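Local coordinates for thioredoxin family protein (Pseudomonas aeruginosa, PDB 1Z6N), which is of unknown function but belongs to the thioredoxin family, carries a CxxC pattern at a helix start consistent with thiol redox chemistry, and can bind magnesium, at residues R57-G62 / L113-D118; R108-L113 / F127-Q132; A2-L7 / D98-R103. All blocks are in the same frame, centred on the assembly; numbering follows the deposited sequence.

Interaction 1: residues R57-G62 / L113-D118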
loop_
_atom_site.group_PDB
_atom_site.type_symbol
_atom_site.label_atom_id
_atom_site.label_comp_id
_atom_site.label_asym_id
_atom_site.label_seq_id
_atom_site.Cartn_x
_atom_site.Cartn_y
_atom_site.Cartn_z
ATOM N N ARG A 57 -4.571 -7.709 -6.794
ATOM C CA ARG A 57 -4.127 -8.082 -5.460
ATOM C C ARG A 57 -2.882 -7.289 -5.106
ATOM O O ARG A 57 -1.941 -7.219 -5.900
ATOM C CB ARG A 57 -3.837 -9.578 -5.417
ATOM C CG ARG A 57 -5.097 -10.411 -5.574
ATOM C CD ARG A 57 -4.785 -11.872 -5.397
ATOM N NE ARG A 57 -5.929 -12.727 -5.697
ATOM C CZ ARG A 57 -6.188 -13.233 -6.899
ATOM N NH1 ARG A 57 -5.390 -12.965 -7.923
ATOM N NH2 ARG A 57 -7.245 -14.010 -7.075
ATOM N N LEU A 58 -2.879 -6.682 -3.917
ATOM C CA LEU A 58 -1.721 -5.956 -3.430
ATOM C C LEU A 58 -1.081 -6.834 -2.356
ATOM O O LEU A 58 -1.635 -6.981 -1.264
ATOM C CB LEU A 58 -2.139 -4.591 -2.854
ATOM C CG LEU A 58 -2.920 -3.642 -3.775
ATOM C CD1 LEU A 58 -3.154 -2.268 -3.136
ATOM C CD2 LEU A 58 -2.235 -3.488 -5.123
ATOM N N LEU A 59 0.038 -7.466 -2.713
ATOM C CA LEU A 59 0.847 -8.216 -1.750
ATOM C C LEU A 59 1.797 -7.232 -1.093
ATOM O O LEU A 59 2.678 -6.654 -1.739
ATOM C CB LEU A 59 1.631 -9.343 -2.429
ATOM C CG LEU A 59 2.585 -10.126 -1.519
ATOM C CD1 LEU A 59 1.840 -10.783 -0.333
ATOM C CD2 LEU A 59 3.308 -11.179 -2.339
ATOM N N VAL A 60 1.604 -7.039 0.208
ATOM C CA VAL A 60 2.316 -5.988 0.914
ATOM C C VAL A 60 3.234 -6.547 1.982
ATOM O O VAL A 60 2.832 -7.427 2.719
ATOM C CB VAL A 60 1.307 -5.059 1.638
ATOM C CG1 VAL A 60 2.030 -3.959 2.414
ATOM C CG2 VAL A 60 0.325 -4.439 0.644
ATOM N N ALA A 61 4.469 -6.050 2.054
ATOM C CA ALA A 61 5.301 -6.320 3.230
ATOM C C ALA A 61 5.309 -5.046 4.071
ATOM O O ALA A 61 5.658 -3.962 3.591
ATOM C CB ALA A 61 6.717 -6.692 2.827
ATOM N N GLY A 62 4.885 -5.175 5.327
ATOM C CA GLY A 62 4.741 -4.001 6.173
ATOM C C GLY A 62 4.699 -4.373 7.637
ATOM O O GLY A 62 4.582 -5.550 7.989
ATOM N N LEU A 113 6.516 -2.342 1.204
ATOM C CA LEU A 113 6.753 -2.798 -0.149
ATOM C C LEU A 113 5.421 -3.335 -0.656
ATOM O O LEU A 113 4.875 -4.271 -0.068
ATOM C CB LEU A 113 7.822 -3.903 -0.146
ATOM C CG LEU A 113 8.027 -4.671 -1.456
ATOM C CD1 LEU A 113 8.528 -3.724 -2.548
ATOM C CD2 LEU A 113 9.008 -5.845 -1.262
ATOM N N VAL A 114 4.902 -2.735 -1.726
ATOM C CA VAL A 114 3.604 -3.097 -2.244
ATOM C C VAL A 114 3.773 -3.646 -3.658
ATOM O O VAL A 114 4.164 -2.918 -4.570
ATOM C CB VAL A 114 2.641 -1.888 -2.267
ATOM C CG1 VAL A 114 1.288 -2.295 -2.804
ATOM C CG2 VAL A 114 2.478 -1.285 -0.851
ATOM N N LEU A 115 3.468 -4.928 -3.823
ATOM C CA LEU A 115 3.524 -5.559 -5.141
ATOM C C LEU A 115 2.120 -5.608 -5.722
ATOM O O LEU A 115 1.206 -6.144 -5.093
ATOM C CB LEU A 115 4.117 -6.966 -5.016
ATOM C CG LEU A 115 5.502 -7.044 -4.351
ATOM C CD1 LEU A 115 5.943 -8.509 -4.336
ATOM C CD2 LEU A 115 6.532 -6.190 -5.090
ATOM N N VAL A 116 1.943 -5.024 -6.906
ATOM C CA VAL A 116 0.640 -4.969 -7.555
ATOM C C VAL A 116 0.537 -6.148 -8.500
ATOM O O VAL A 116 1.333 -6.265 -9.445
ATOM C CB VAL A 116 0.452 -3.643 -8.328
ATOM C CG1 VAL A 116 -0.926 -3.588 -8.975
ATOM C CG2 VAL A 116 0.671 -2.461 -7.386
ATOM N N LEU A 117 -0.418 -7.030 -8.225
ATOM C CA LEU A 117 -0.582 -8.275 -8.976
ATOM C C LEU A 117 -1.950 -8.293 -9.649
ATOM O O LEU A 117 -2.918 -7.745 -9.112
ATOM C CB LEU A 117 -0.454 -9.484 -8.049
ATOM C CG LEU A 117 0.819 -9.650 -7.219
ATOM C CD1 LEU A 117 0.554 -10.566 -6.041
ATOM C CD2 LEU A 117 1.910 -10.263 -8.054
ATOM N N ASP A 118 -2.033 -8.917 -10.820
ATOM C CA ASP A 118 -3.327 -9.091 -11.469
ATOM C C ASP A 118 -4.027 -10.362 -10.968
ATOM O O ASP A 118 -3.544 -11.009 -10.031
ATOM C CB ASP A 118 -3.190 -9.038 -12.999
ATOM C CG ASP A 118 -2.514 -10.269 -13.595
ATOM O OD1 ASP A 118 -2.268 -11.254 -12.871
ATOM O OD2 ASP A 118 -2.246 -10.236 -14.819
#
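Arg57-Ala61 and Leu113-Leu117 pair as the two central antiparallel strands of the mixed sheet of a thioredoxin-like fold, their short axes 4.6 Å apart at closest and at 160° between N-to-C directions. Six backbone hydrogen bonds set the register, two each at the pairs Arg57 with Leu117, Leu59 with Leu115 and Ala61 with Leu113. The bond from Leu115 N to Leu59 O is 2.8 Å long and nearly straight at 172°. At the non-hydrogen-bonded pairs, alpha hydrogens fill in: Val60 CA comes within 3.2 Å of Leu113 O, the same oxygen that takes the Ala61 N-H.

Apolar contacts split between the faces. On one, Leu58 and Val116 run side by side, CD2 of Leu58 lying 3.8 Å from Val116 CG2; Val60 and Val114 likewise point the same way, CG2 to CG2. On the other, with CG anti to the backbone N (chi1 176°), Leu59 CD2 lies 4.2 Å from Leu115 CD1, and Leu59 CB packs diagonally against Leu117 CD1 at 4.0 Å. Tyr4 and Leu7 of helix 4-10 cover this face at Leu59, while strand 86-91 continues the sheet beyond Leu58 and Val60.

At the partly exposed end the one polar side chain in play, Arg57, is extended from CG to NE; its NH1 hydrogen-bonds Glu119 O, and Asp118 O lies near the guanidinium plane at the edge, 3.4 Å from Arg57 NH1.

Interaction 2: residues R108-L113 / F127-Q132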
loop_
_atom_site.group_PDB
_atom_site.type_symbol
_atom_site.label_atom_id
_atom_site.label_comp_id
_atom_site.label_asym_id
_atom_site.label_seq_id
_atom_site.Cartn_x
_atom_site.Cartn_y
_atom_site.Cartn_z
ATOM N N ARG A 108 17.823 -4.399 -0.069
ATOM C CA ARG A 108 17.214 -4.508 1.258
ATOM C C ARG A 108 15.712 -4.311 1.071
ATOM O O ARG A 108 15.258 -3.920 -0.009
ATOM C CB ARG A 108 17.765 -3.414 2.178
ATOM C CG ARG A 108 17.426 -2.018 1.699
ATOM C CD ARG A 108 18.043 -0.951 2.592
ATOM N NE ARG A 108 17.086 -0.486 3.595
ATOM C CZ ARG A 108 16.279 0.565 3.439
ATOM N NH1 ARG A 108 15.444 0.900 4.411
ATOM N NH2 ARG A 108 16.306 1.282 2.319
ATOM N N ILE A 109 14.932 -4.582 2.120
ATOM C CA ILE A 109 13.495 -4.345 2.068
ATOM C C ILE A 109 13.138 -3.075 2.825
ATOM O O ILE A 109 13.203 -3.038 4.052
ATOM C CB ILE A 109 12.686 -5.526 2.657
ATOM C CG1 ILE A 109 12.999 -6.828 1.899
ATOM C CG2 ILE A 109 11.200 -5.200 2.616
ATOM C CD1 ILE A 109 12.517 -6.866 0.402
ATOM N N ALA A 110 12.760 -2.038 2.083
ATOM C CA ALA A 110 12.225 -0.809 2.661
ATOM C C ALA A 110 10.715 -0.972 2.652
ATOM O O ALA A 110 10.134 -1.386 1.639
ATOM C CB ALA A 110 12.647 0.392 1.818
ATOM N N ILE A 111 10.090 -0.681 3.785
ATOM C CA ILE A 111 8.657 -0.918 3.916
ATOM C C ILE A 111 7.872 0.405 3.963
ATOM O O ILE A 111 8.403 1.424 4.432
ATOM C CB ILE A 111 8.317 -1.822 5.140
ATOM C CG1 ILE A 111 8.946 -1.254 6.414
ATOM C CG2 ILE A 111 8.752 -3.283 4.866
ATOM C CD1 ILE A 111 8.471 -1.920 7.672
ATOM N N PRO A 112 6.612 0.396 3.492
ATOM C CA PRO A 112 5.910 -0.760 2.919
ATOM C C PRO A 112 6.380 -1.056 1.506
ATOM O O PRO A 112 6.613 -0.131 0.718
ATOM C CB PRO A 112 4.459 -0.282 2.860
ATOM C CG PRO A 112 4.550 1.192 2.726
ATOM C CD PRO A 112 5.744 1.590 3.550
ATOM N N LEU A 113 6.516 -2.342 1.204
ATOM C CA LEU A 113 6.753 -2.798 -0.149
ATOM C C LEU A 113 5.421 -3.335 -0.656
ATOM O O LEU A 113 4.875 -4.271 -0.068
ATOM C CB LEU A 113 7.822 -3.903 -0.146
ATOM C CG LEU A 113 8.027 -4.671 -1.456
ATOM C CD1 LEU A 113 8.528 -3.724 -2.548
ATOM C CD2 LEU A 113 9.008 -5.845 -1.262
ATOM N N PHE A 127 5.073 -0.384 -5.536
ATOM C CA PHE A 127 5.123 0.867 -4.767
ATOM C C PHE A 127 6.114 0.604 -3.631
ATOM O O PHE A 127 6.023 -0.430 -2.962
ATOM C CB PHE A 127 3.727 1.206 -4.244
ATOM C CG PHE A 127 3.675 2.379 -3.290
ATOM C CD1 PHE A 127 3.216 3.633 -3.716
ATOM C CD2 PHE A 127 4.055 2.225 -1.956
ATOM C CE1 PHE A 127 3.145 4.706 -2.817
ATOM C CE2 PHE A 127 3.975 3.286 -1.052
ATOM C CZ PHE A 127 3.527 4.532 -1.483
ATOM N N VAL A 128 7.072 1.501 -3.417
ATOM C CA VAL A 128 8.130 1.227 -2.446
ATOM C C VAL A 128 8.296 2.394 -1.478
ATOM O O VAL A 128 8.764 3.481 -1.875
ATOM C CB VAL A 128 9.507 0.926 -3.114
ATOM C CG1 VAL A 128 10.515 0.500 -2.047
ATOM C CG2 VAL A 128 9.387 -0.139 -4.213
ATOM N N GLU A 129 7.892 2.149 -0.227
ATOM C CA GLU A 129 8.085 3.062 0.901
ATOM C C GLU A 129 7.215 4.328 0.920
ATOM O O GLU A 129 6.466 4.542 1.880
ATOM C CB GLU A 129 9.567 3.413 1.099
ATOM C CG GLU A 129 9.888 3.911 2.507
ATOM C CD GLU A 129 11.380 4.041 2.785
ATOM O OE1 GLU A 129 12.113 4.515 1.900
ATOM O OE2 GLU A 129 11.816 3.671 3.892
ATOM N N ARG A 130 7.334 5.161 -0.119
ATOM C CA ARG A 130 6.656 6.448 -0.159
ATOM C C ARG A 130 6.189 6.741 -1.580
ATOM O O ARG A 130 6.788 6.225 -2.524
ATOM C CB ARG A 130 7.605 7.557 0.306
ATOM C CG ARG A 130 7.939 7.414 1.757
ATOM C CD ARG A 130 8.993 8.401 2.207
ATOM N NE ARG A 130 9.417 8.005 3.543
ATOM C CZ ARG A 130 10.665 8.019 3.999
ATOM N NH1 ARG A 130 11.670 8.444 3.233
ATOM N NH2 ARG A 130 10.905 7.597 5.236
ATOM N N PRO A 131 5.120 7.557 -1.732
ATOM C CA PRO A 131 4.681 7.923 -3.084
ATOM C C PRO A 131 5.745 8.681 -3.867
ATOM O O PRO A 131 6.598 9.354 -3.284
ATOM C CB PRO A 131 3.436 8.796 -2.856
ATOM C CG PRO A 131 3.001 8.502 -1.440
ATOM C CD PRO A 131 4.245 8.127 -0.685
ATOM N N GLN A 132 5.661 8.582 -5.189
ATOM C CA GLN A 132 6.622 9.241 -6.079
ATOM C C GLN A 132 6.720 10.749 -5.813
ATOM O O GLN A 132 7.807 11.339 -5.912
ATOM C CB GLN A 132 6.269 8.975 -7.554
ATOM C CG GLN A 132 7.387 9.385 -8.541
ATOM C CD GLN A 132 8.673 8.629 -8.252
ATOM O OE1 GLN A 132 8.695 7.392 -8.252
ATOM N NE2 GLN A 132 9.749 9.368 -8.004
HETATM O O HOH W 1 14.462 3.644 4.110
#
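A partly buried contact between a loop and a strand end joins Pro112 and Leu113 to Val128 and Glu129, at the edge of the thioredoxin-like sheet where strand 113-117 begins and strand 123-128 finishes. Pro112 follows a cis peptide bond, as does the conserved proline of thioredoxins that faces the CxxC motif; here its side chain touches Cys69, and Ile111 touches Cys66, which is consistent with the same role for Pro112.

One backbone hydrogen bond crosses between the segments, from Glu129 N to Pro112 O, just past the strand pair Leu113 with Val128; it is 2.8 Å long at 165°, with the donor tilted 21° from the carbonyl plane. Leu113 and Val128 form an antiparallel non-hydrogen-bonded pair whose side chains lie alongside one another, Leu113 CD1 being 4.0 Å from Val128 CG2.

Pro112 reaches across with its ring: CD sits 3.5 Å from Glu129 O, and CG approaches the edge of the Phe127 ring near its plane, 4.4 Å from CE2. The Phe127 ring also touches Ala154 and Asp157 of helix 151-164 and Asn72 of helix 67-82.

Glu129 CG is anti to the backbone N (chi1 -159°), which lays the extended side chain along the loop, CG 3.5 Å from Ile111 O and the carboxylate beside Ala110 CB. One water closes the outer end, accepting from Arg108 NH1 and donating to Glu129 OE2 at 2.7 Å.

Interaction 3: residues A2-L7 / D98-R103; sequences ASYAEL and DDLRQR
Tyr4 and Arg103 meet face to face: the guanidinium lies flat on the ring with centres 3.8 Å apart and planes at 20°. Arg103 CZ sits 19° off the normal through the ring centroid, so this is a true cation-pi stack, shifted toward the hydroxyl side, where NE is 3.4 Å from Tyr4 CZ. Arg103 reaches it at full stretch, with CG anti to the backbone N (chi1 -175°) and an extended chain, approaching from the direction opposite to the tyrosine.

Polar bonds surround the guanidinium and the start of the chain. At the guanidinium edge and in its plane, NH1 gives a weak hydrogen bond to Ala2 O (2.9 Å), while NH2 donates to a water that also accepts from Tyr4 N. These contacts would restrict rotation of the guanidinium over the ring. Ala2 N, in turn, donates to Asp99 OD2 at 3.1 Å, approaching from above the carboxylate plane.

Apolar contact lies at the ring's edge. Leu100 CD2 comes near the ring plane, 3.7 Å from Tyr4 CE1, and also meets Leu7 CD1 at 3.9 Å; inward, Tyr4 and Leu100 both touch Leu115 of the sheet.

The short helix is closed at its start by Ser3 and Glu6: Glu6 N donates to Ser3 OG, and Ser3 N to Glu6 OE1. Starting one residue past the Asp99-bonded Ala2, this reciprocal pair is a capping box, the N-terminal motif of helix 4-10.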
loop_
_atom_site.group_PDB
_atom_site.type_symbol
_atom_site.label_atom_id
_atom_site.label_comp_id
_atom_site.label_asym_id
_atom_site.label_seq_id
_atom_site.Cartn_x
_atom_site.Cartn_y
_atom_site.Cartn_z
ATOM N N ALA A 2 8.427 -19.366 -2.258
ATOM C CA ALA A 2 6.955 -19.383 -2.208
ATOM C C ALA A 2 6.390 -18.610 -3.400
ATOM O O ALA A 2 6.972 -17.600 -3.797
ATOM C CB ALA A 2 6.436 -18.792 -0.896
ATOM N N SER A 3 5.279 -19.081 -3.973
ATOM C CA SER A 3 4.634 -18.332 -5.058
ATOM C C SER A 3 3.988 -17.069 -4.478
ATOM O O SER A 3 3.728 -16.982 -3.271
ATOM C CB SER A 3 3.571 -19.173 -5.765
ATOM O OG SER A 3 2.485 -19.419 -4.867
ATOM N N TYR A 4 3.697 -16.092 -5.333
ATOM C CA TYR A 4 2.949 -14.927 -4.870
ATOM C C TYR A 4 1.575 -15.331 -4.321
ATOM O O TYR A 4 1.080 -14.733 -3.355
ATOM C CB TYR A 4 2.766 -13.901 -5.987
ATOM C CG TYR A 4 4.052 -13.220 -6.394
ATOM C CD1 TYR A 4 4.873 -12.626 -5.452
ATOM C CD2 TYR A 4 4.432 -13.159 -7.727
ATOM C CE1 TYR A 4 6.058 -11.985 -5.816
ATOM C CE2 TYR A 4 5.615 -12.518 -8.113
ATOM C CZ TYR A 4 6.422 -11.931 -7.151
ATOM O OH TYR A 4 7.594 -11.305 -7.498
ATOM N N ALA A 5 0.956 -16.341 -4.931
ATOM C CA ALA A 5 -0.346 -16.832 -4.440
ATOM C C ALA A 5 -0.217 -17.375 -3.024
ATOM O O ALA A 5 -1.047 -17.074 -2.172
ATOM C CB ALA A 5 -0.918 -17.887 -5.389
ATOM N N GLU A 6 0.847 -18.137 -2.774
ATOM C CA GLU A 6 1.101 -18.697 -1.443
ATOM C C GLU A 6 1.351 -17.601 -0.403
ATOM O O GLU A 6 0.825 -17.651 0.721
ATOM C CB GLU A 6 2.274 -19.689 -1.484
ATOM C CG GLU A 6 1.894 -20.981 -2.194
ATOM C CD GLU A 6 3.050 -21.931 -2.418
ATOM O OE1 GLU A 6 4.218 -21.492 -2.522
ATOM O OE2 GLU A 6 2.776 -23.151 -2.519
ATOM N N LEU A 7 2.144 -16.599 -0.778
ATOM C CA LEU A 7 2.414 -15.482 0.125
ATOM C C LEU A 7 1.172 -14.648 0.362
ATOM O O LEU A 7 0.866 -14.276 1.500
ATOM C CB LEU A 7 3.508 -14.577 -0.450
ATOM C CG LEU A 7 4.885 -15.251 -0.533
ATOM C CD1 LEU A 7 5.857 -14.389 -1.325
ATOM C CD2 LEU A 7 5.431 -15.510 0.891
ATOM N N ASP A 98 13.315 -12.693 3.541
ATOM C CA ASP A 98 13.639 -14.096 3.304
ATOM C C ASP A 98 13.223 -14.573 1.922
ATOM O O ASP A 98 13.962 -15.363 1.310
ATOM C CB ASP A 98 13.002 -14.977 4.382
ATOM C CG ASP A 98 13.344 -16.445 4.209
ATOM O OD1 ASP A 98 14.520 -16.784 4.403
ATOM O OD2 ASP A 98 12.421 -17.226 3.901
ATOM N N ASP A 99 12.085 -14.100 1.412
ATOM C CA ASP A 99 11.515 -14.716 0.211
ATOM C C ASP A 99 11.230 -13.795 -0.964
ATOM O O ASP A 99 10.825 -14.288 -2.025
ATOM C CB ASP A 99 10.259 -15.505 0.539
ATOM C CG ASP A 99 10.277 -16.900 -0.056
ATOM O OD1 ASP A 99 11.265 -17.300 -0.740
ATOM O OD2 ASP A 99 9.293 -17.607 0.206
ATOM N N LEU A 100 11.437 -12.489 -0.802
ATOM C CA LEU A 100 11.191 -11.562 -1.907
ATOM C C LEU A 100 12.426 -10.795 -2.364
ATOM O O LEU A 100 12.491 -10.367 -3.518
ATOM C CB LEU A 100 10.094 -10.553 -1.543
ATOM C CG LEU A 100 8.680 -11.114 -1.435
ATOM C CD1 LEU A 100 7.732 -10.037 -0.940
ATOM C CD2 LEU A 100 8.230 -11.692 -2.801
ATOM N N ARG A 101 13.387 -10.588 -1.466
ATOM C CA ARG A 101 14.479 -9.653 -1.770
ATOM C C ARG A 101 15.238 -10.037 -3.041
ATOM O O ARG A 101 15.408 -9.216 -3.944
ATOM C CB ARG A 101 15.412 -9.491 -0.563
ATOM C CG ARG A 101 16.226 -8.196 -0.602
ATOM C CD ARG A 101 17.406 -8.269 0.351
ATOM N NE ARG A 101 18.386 -9.234 -0.124
ATOM C CZ ARG A 101 19.389 -9.721 0.595
ATOM N NH1 ARG A 101 19.539 -9.355 1.869
ATOM N NH2 ARG A 101 20.234 -10.589 0.034
ATOM N N GLN A 102 15.660 -11.288 -3.126
ATOM C CA GLN A 102 16.464 -11.723 -4.275
ATOM C C GLN A 102 15.611 -11.833 -5.532
ATOM O O GLN A 102 16.042 -11.464 -6.622
ATOM C CB GLN A 102 17.196 -13.022 -3.964
ATOM C CG GLN A 102 18.330 -12.860 -2.937
ATOM C CD GLN A 102 19.643 -12.374 -3.551
ATOM O OE1 GLN A 102 20.677 -13.028 -3.423
ATOM N NE2 GLN A 102 19.606 -11.213 -4.206
ATOM N N ARG A 103 14.391 -12.326 -5.363
ATOM C CA ARG A 103 13.427 -12.427 -6.442
ATOM C C ARG A 103 13.190 -11.063 -7.145
ATOM O O ARG A 103 13.061 -10.976 -8.373
ATOM C CB ARG A 103 12.132 -12.953 -5.839
ATOM C CG ARG A 103 11.093 -13.218 -6.841
ATOM C CD ARG A 103 9.823 -13.642 -6.137
ATOM N NE ARG A 103 8.969 -14.238 -7.145
ATOM C CZ ARG A 103 8.052 -15.174 -6.920
ATOM N NH1 ARG A 103 7.838 -15.648 -5.686
ATOM N NH2 ARG A 103 7.344 -15.625 -7.950
HETATM O O HOH W 2 4.703 -16.795 -8.110
#

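Overall arrangement
Interactions 1 and 2 share Leu113 and have centres 11 Å apart; together they link strands 56-61, 113-117 and 123-128 of one sheet, with Val114 N lying 2.8 Å from Phe127 O, a probable hydrogen bond. Interaction 3, centred 11 Å from interaction 1, packs on one face of that sheet, where Tyr4 CD1 comes within 3.8 Å of Leu59 CD2 and Tyr4 CE1 equally near Leu115 CD1. Interactions 2 and 3 are 16 Å apart between centres and touch through Arg101 at Arg108 and Ile109. Interaction 2 touches the CxxC, presumably redox-active; Val60 of interaction 1 lies near it without contact, its side chain about 10 Å from that of magnesium-binding Asp13, here without metal.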